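Local coordinates for protein CTP:phosphocholine Cytidylyltransferase (PDB 1JYK) that catalyses the transfer of a cytidylyl group from CTP to phosphocholine, giving CDP-choline and pyrophosphate, at residues I30-L35 / P57-Q62; T37-L42 / T46-V51. All blocks are in the same frame, centred on the assembly; numbering follows the deposited sequence.

How the contacts relate
From the N terminus the chain first runs through strand 27-32, in the interior of a mixed sheet, and then enters the long loop that contact 1 closes when helix 58-68 packs against that strand. Contact 2 lies wholly within this excursion: residues 37-42 turn back on residues 46-51, which lead into the short strands before the helix. The inner loop thus returns beside the helix start, where L58 N and V51 O (2.9 Å) and I59 N and A49 O (3.0 Å) probably form hydrogen bonds, while the methyls of A32 and A49 pack together. Sheet, loop and helix are thereby tied at the same corner of the nucleotidyltransferase fold.

Contact 1: residues I30-L35 / P57-Q62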
loop_
_atom_site.group_PDB
_atom_site.type_symbol
_atom_site.label_atom_id
_atom_site.label_comp_id
_atom_site.label_asym_id
_atom_site.label_seq_id
_atom_site.Cartn_x
_atom_site.Cartn_y
_atom_site.Cartn_z
ATOM N N ILE A 30 -4.374 1.299 -5.112
ATOM C CA ILE A 30 -4.630 0.353 -4.035
ATOM C C ILE A 30 -4.220 -1.042 -4.497
ATOM O O ILE A 30 -4.694 -1.540 -5.528
ATOM C CB ILE A 30 -6.128 0.353 -3.619
ATOM C CG1 ILE A 30 -6.561 1.778 -3.257
ATOM C CG2 ILE A 30 -6.348 -0.589 -2.436
ATOM C CD1 ILE A 30 -8.014 1.897 -2.813
ATOM N N LEU A 31 -3.323 -1.663 -3.740
ATOM C CA LEU A 31 -2.829 -2.993 -4.072
ATOM C C LEU A 31 -3.746 -4.055 -3.473
ATOM O O LEU A 31 -3.709 -4.313 -2.270
ATOM C CB LEU A 31 -1.399 -3.159 -3.547
ATOM C CG LEU A 31 -0.399 -2.077 -3.973
ATOM C CD1 LEU A 31 0.943 -2.317 -3.287
ATOM C CD2 LEU A 31 -0.238 -2.084 -5.480
ATOM N N ALA A 32 -4.565 -4.673 -4.323
ATOM C CA ALA A 32 -5.512 -5.683 -3.872
ATOM C C ALA A 32 -5.550 -6.945 -4.752
ATOM O O ALA A 32 -6.588 -7.602 -4.842
ATOM C CB ALA A 32 -6.915 -5.058 -3.802
ATOM N N ALA A 33 -4.429 -7.302 -5.377
ATOM C CA ALA A 33 -4.402 -8.473 -6.254
ATOM C C ALA A 33 -3.982 -9.803 -5.624
ATOM O O ALA A 33 -4.356 -10.868 -6.118
ATOM C CB ALA A 33 -3.515 -8.180 -7.460
ATOM N N GLY A 34 -3.215 -9.739 -4.539
ATOM C CA GLY A 34 -2.709 -10.941 -3.888
ATOM C C GLY A 34 -3.673 -11.970 -3.323
ATOM O O GLY A 34 -4.857 -11.703 -3.110
ATOM N N LEU A 35 -3.139 -13.159 -3.056
ATOM C CA LEU A 35 -3.917 -14.266 -2.515
ATOM C C LEU A 35 -4.310 -14.128 -1.035
ATOM O O LEU A 35 -5.300 -14.724 -0.598
ATOM C CB LEU A 35 -3.151 -15.579 -2.720
ATOM C CG LEU A 35 -2.907 -15.988 -4.176
ATOM C CD1 LEU A 35 -1.735 -16.952 -4.252
ATOM C CD2 LEU A 35 -4.153 -16.631 -4.739
ATOM N N PRO A 57 -16.762 -4.091 3.458
ATOM C CA PRO A 57 -15.472 -4.485 2.868
ATOM C C PRO A 57 -14.370 -3.494 3.220
ATOM O O PRO A 57 -14.563 -2.281 3.135
ATOM C CB PRO A 57 -15.752 -4.516 1.367
ATOM C CG PRO A 57 -17.224 -4.794 1.275
ATOM C CD PRO A 57 -17.839 -4.068 2.452
ATOM N N LEU A 58 -13.215 -4.015 3.616
ATOM C CA LEU A 58 -12.078 -3.185 4.002
ATOM C C LEU A 58 -11.749 -2.059 3.030
ATOM O O LEU A 58 -11.549 -0.917 3.437
ATOM C CB LEU A 58 -10.827 -4.051 4.171
ATOM C CG LEU A 58 -10.649 -4.806 5.485
ATOM C CD1 LEU A 58 -9.431 -5.709 5.370
ATOM C CD2 LEU A 58 -10.484 -3.834 6.630
ATOM N N ILE A 59 -11.680 -2.382 1.742
ATOM C CA ILE A 59 -11.327 -1.383 0.744
ATOM C C ILE A 59 -12.300 -0.202 0.665
ATOM O O ILE A 59 -11.906 0.904 0.286
ATOM C CB ILE A 59 -11.171 -2.037 -0.662
ATOM C CG1 ILE A 59 -10.384 -1.103 -1.583
ATOM C CG2 ILE A 59 -12.535 -2.376 -1.247
ATOM C CD1 ILE A 59 -9.809 -1.803 -2.803
ATOM N N GLU A 60 -13.563 -0.426 1.021
ATOM C CA GLU A 60 -14.546 0.656 0.976
ATOM C C GLU A 60 -14.211 1.757 1.987
ATOM O O GLU A 60 -14.406 2.939 1.713
ATOM C CB GLU A 60 -15.955 0.109 1.225
ATOM C CG GLU A 60 -16.504 -0.646 0.021
ATOM C CD GLU A 60 -17.972 -1.027 0.154
ATOM O OE1 GLU A 60 -18.619 -0.640 1.152
ATOM O OE2 GLU A 60 -18.475 -1.719 -0.752
ATOM N N TYR A 61 -13.703 1.377 3.154
ATOM C CA TYR A 61 -13.330 2.374 4.152
ATOM C C TYR A 61 -12.237 3.268 3.574
ATOM O O TYR A 61 -12.251 4.480 3.761
ATOM C CB TYR A 61 -12.795 1.701 5.417
ATOM C CG TYR A 61 -13.842 0.990 6.243
ATOM C CD1 TYR A 61 -13.997 -0.393 6.162
ATOM C CD2 TYR A 61 -14.645 1.694 7.146
ATOM C CE1 TYR A 61 -14.921 -1.062 6.960
ATOM C CE2 TYR A 61 -15.577 1.033 7.952
ATOM C CZ TYR A 61 -15.706 -0.343 7.854
ATOM O OH TYR A 61 -16.609 -1.009 8.647
ATOM N N GLN A 62 -11.287 2.656 2.871
ATOM C CA GLN A 62 -10.178 3.389 2.272
ATOM C C GLN A 62 -10.642 4.298 1.140
ATOM O O GLN A 62 -10.285 5.475 1.100
ATOM C CB GLN A 62 -9.117 2.415 1.751
ATOM C CG GLN A 62 -8.589 1.443 2.810
ATOM C CD GLN A 62 -7.602 0.430 2.237
ATOM O OE1 GLN A 62 -7.643 0.100 1.048
ATOM N NE2 GLN A 62 -6.707 -0.064 3.084
#
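I30 on strand 27-32 faces I59 on helix 58-68 with their CA atoms 8.4 Å apart, and the axes of segments 30-32 and 58-62 run almost exactly antiparallel (178°) at a separation of 11.1 Å. The two isoleucines bridge that gap by branch rather than by backbone. I59 CG1 lies anti to the backbone N (chi1 -162°), which sends CD1 out to the strand, where it meets I30 CG2 at 3.7 Å. The other arm of I30 joins in: its CD1 lies 4.0 Å from I59 CG1, so I59 touches both branches of I30. On the far end of the strand segment, A32 CB makes a looser contact with I59 CD1 at 4.5 Å. One helical turn further on, Q62 reaches across with its chain extended beyond CG, and its OE1 comes within 3.8 Å of I30 CG2. The amide is held from its nitrogen, since NE2 donates to D125 O, at the end of strand 121-125, and weakly to N128 O. I30 also touches I74 and I59 touches I76, both on strand 74-78, which places the contact in a beta-alpha-beta crossover between parallel strands. No hydrogen bond joins the two segments: the grip is dispersion and the hydrophobic effect between buried aliphatic groups, bought at some polar cost, because the buried Q62 OE1 faces a methyl and has no hydrogen-bond partner in the model.

Contact 2: residues T37-L42 / T46-V51; sequences TRLRPL and TPKALV. Unlike the reference sequence in segment 37-42: L42 (reference Met).
L42 and T46 bring the two segments nearest each other, with CA atoms 6.6 Å apart; each segment holds one short 3-10 piece, at 37-39 and at 48-50. A cis peptide before P41 lets L42 N bond to L39 O (3.0 Å), a type VIa turn that folds residues 39-42 back. The carbonyl of L42 then points at the second segment, its O lying 3.6 Å from T46 CB and 3.8 Å from V51 CG2. V51 CG2, anti to its own carbonyl carbon, also packs on L42 CB at 4.0 Å; L42, a Met in the reference sequence, and V51 both lie against Y243 of helix 240-250. Deeper in, L39 crosses K48 at about a right angle, CD1 set against K48 CB at 3.6 Å. K48 CG sits between the backbone N and the carbonyl carbon (chi1 70°), and the extended chain beyond it carries NZ toward R38. R38 NH2 and K48 NZ stand 4.3 Å apart because both form salt bridges to D127 OD2, whose negative charge probably offsets the two positive ones. With no hydrogen bond across, this shared carboxylate and the aliphatic packing join the segments. T37 and R38 end the glycine-rich G-x-G-T-R signature of nucleotidyltransferases, and P47 and K48 are the Pro-Lys pair that follows it, an element that binds the nucleoside triphosphate in relatives, and probably CTP here.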
loop_
_atom_site.group_PDB
_atom_site.type_symbol
_atom_site.label_atom_id
_atom_site.label_comp_id
_atom_site.label_asym_id
_atom_site.label_seq_id
_atom_site.Cartn_x
_atom_site.Cartn_y
_atom_site.Cartn_z
ATOM N N THR A 37 -3.101 -15.460 1.483
ATOM C CA THR A 37 -3.047 -16.787 2.092
ATOM C C THR A 37 -2.952 -16.779 3.617
ATOM O O THR A 37 -3.599 -17.590 4.289
ATOM C CB THR A 37 -1.851 -17.577 1.543
ATOM O OG1 THR A 37 -1.931 -17.618 0.113
ATOM C CG2 THR A 37 -1.845 -18.992 2.095
ATOM N N ARG A 38 -2.147 -15.870 4.159
ATOM C CA ARG A 38 -1.962 -15.772 5.606
ATOM C C ARG A 38 -3.249 -15.421 6.369
ATOM O O ARG A 38 -3.319 -15.595 7.589
ATOM C CB ARG A 38 -0.883 -14.729 5.925
ATOM C CG ARG A 38 -1.347 -13.295 5.712
ATOM C CD ARG A 38 -0.360 -12.271 6.261
ATOM N NE ARG A 38 -0.731 -10.864 6.034
ATOM C CZ ARG A 38 -1.826 -10.420 5.405
ATOM N NH1 ARG A 38 -2.728 -11.254 4.899
ATOM N NH2 ARG A 38 -2.020 -9.113 5.279
ATOM N N LEU A 39 -4.263 -14.937 5.657
ATOM C CA LEU A 39 -5.509 -14.565 6.309
ATOM C C LEU A 39 -6.523 -15.692 6.347
ATOM O O LEU A 39 -7.654 -15.494 6.788
ATOM C CB LEU A 39 -6.125 -13.347 5.620
ATOM C CG LEU A 39 -5.300 -12.063 5.673
ATOM C CD1 LEU A 39 -6.068 -10.938 5.006
ATOM C CD2 LEU A 39 -4.986 -11.714 7.117
ATOM N N ARG A 40 -6.126 -16.875 5.891
ATOM C CA ARG A 40 -7.029 -18.026 5.895
ATOM C C ARG A 40 -7.695 -18.171 7.268
ATOM O O ARG A 40 -7.061 -17.944 8.300
ATOM C CB ARG A 40 -6.254 -19.301 5.541
ATOM C CG ARG A 40 -6.250 -20.386 6.623
ATOM C CD ARG A 40 -7.458 -21.338 6.507
ATOM N NE ARG A 40 -7.864 -21.583 5.121
ATOM C CZ ARG A 40 -8.962 -22.245 4.755
ATOM N NH1 ARG A 40 -9.784 -22.742 5.665
ATOM N NH2 ARG A 40 -9.235 -22.415 3.470
ATOM N N PRO A 41 -8.981 -18.568 7.307
ATOM C CA PRO A 41 -9.927 -18.903 6.230
ATOM C C PRO A 41 -10.650 -17.724 5.557
ATOM O O PRO A 41 -11.491 -17.928 4.681
ATOM C CB PRO A 41 -10.929 -19.804 6.934
ATOM C CG PRO A 41 -11.032 -19.162 8.299
ATOM C CD PRO A 41 -9.614 -18.722 8.633
ATOM N N LEU A 42 -10.333 -16.502 5.968
ATOM C CA LEU A 42 -10.991 -15.318 5.421
ATOM C C LEU A 42 -10.879 -15.140 3.913
ATOM O O LEU A 42 -11.786 -14.587 3.279
ATOM C CB LEU A 42 -10.441 -14.057 6.090
ATOM C CG LEU A 42 -10.648 -13.927 7.596
ATOM C CD1 LEU A 42 -9.772 -12.798 8.120
ATOM C CD2 LEU A 42 -12.117 -13.667 7.888
ATOM N N THR A 46 -12.955 -15.115 -0.591
ATOM C CA THR A 46 -13.077 -13.666 -0.612
ATOM C C THR A 46 -11.708 -13.028 -0.709
ATOM O O THR A 46 -10.799 -13.394 0.033
ATOM C CB THR A 46 -13.733 -13.142 0.670
ATOM O OG1 THR A 46 -14.992 -13.785 0.857
ATOM C CG2 THR A 46 -13.932 -11.635 0.589
ATOM N N PRO A 47 -11.532 -12.084 -1.648
ATOM C CA PRO A 47 -10.217 -11.442 -1.750
ATOM C C PRO A 47 -10.025 -10.635 -0.458
ATOM O O PRO A 47 -10.994 -10.107 0.096
ATOM C CB PRO A 47 -10.338 -10.565 -2.997
ATOM C CG PRO A 47 -11.812 -10.364 -3.186
ATOM C CD PRO A 47 -12.487 -11.579 -2.649
ATOM N N LYS A 48 -8.796 -10.538 0.032
ATOM C CA LYS A 48 -8.584 -9.829 1.283
ATOM C C LYS A 48 -9.069 -8.380 1.308
ATOM O O LYS A 48 -9.488 -7.894 2.359
ATOM C CB LYS A 48 -7.114 -9.920 1.712
ATOM C CG LYS A 48 -6.148 -9.144 0.875
ATOM C CD LYS A 48 -4.727 -9.540 1.226
ATOM C CE LYS A 48 -3.729 -8.751 0.400
ATOM N NZ LYS A 48 -2.384 -8.759 1.027
ATOM N N ALA A 49 -9.037 -7.694 0.167
ATOM C CA ALA A 49 -9.492 -6.302 0.116
ATOM C C ALA A 49 -10.997 -6.205 0.349
ATOM O O ALA A 49 -11.512 -5.143 0.718
ATOM C CB ALA A 49 -9.139 -5.669 -1.234
ATOM N N LEU A 50 -11.697 -7.314 0.140
ATOM C CA LEU A 50 -13.147 -7.329 0.305
ATOM C C LEU A 50 -13.636 -8.044 1.572
ATOM O O LEU A 50 -14.839 -8.250 1.755
ATOM C CB LEU A 50 -13.803 -7.923 -0.947
ATOM C CG LEU A 50 -13.545 -7.122 -2.236
ATOM C CD1 LEU A 50 -14.304 -7.771 -3.382
ATOM C CD2 LEU A 50 -13.978 -5.666 -2.076
ATOM N N VAL A 51 -12.706 -8.424 2.442
ATOM C CA VAL A 51 -13.077 -9.058 3.700
ATOM C C VAL A 51 -13.828 -7.954 4.456
ATOM O O VAL A 51 -13.406 -6.794 4.461
ATOM C CB VAL A 51 -11.817 -9.512 4.489
ATOM C CG1 VAL A 51 -12.143 -9.689 5.964
ATOM C CG2 VAL A 51 -11.305 -10.824 3.918
#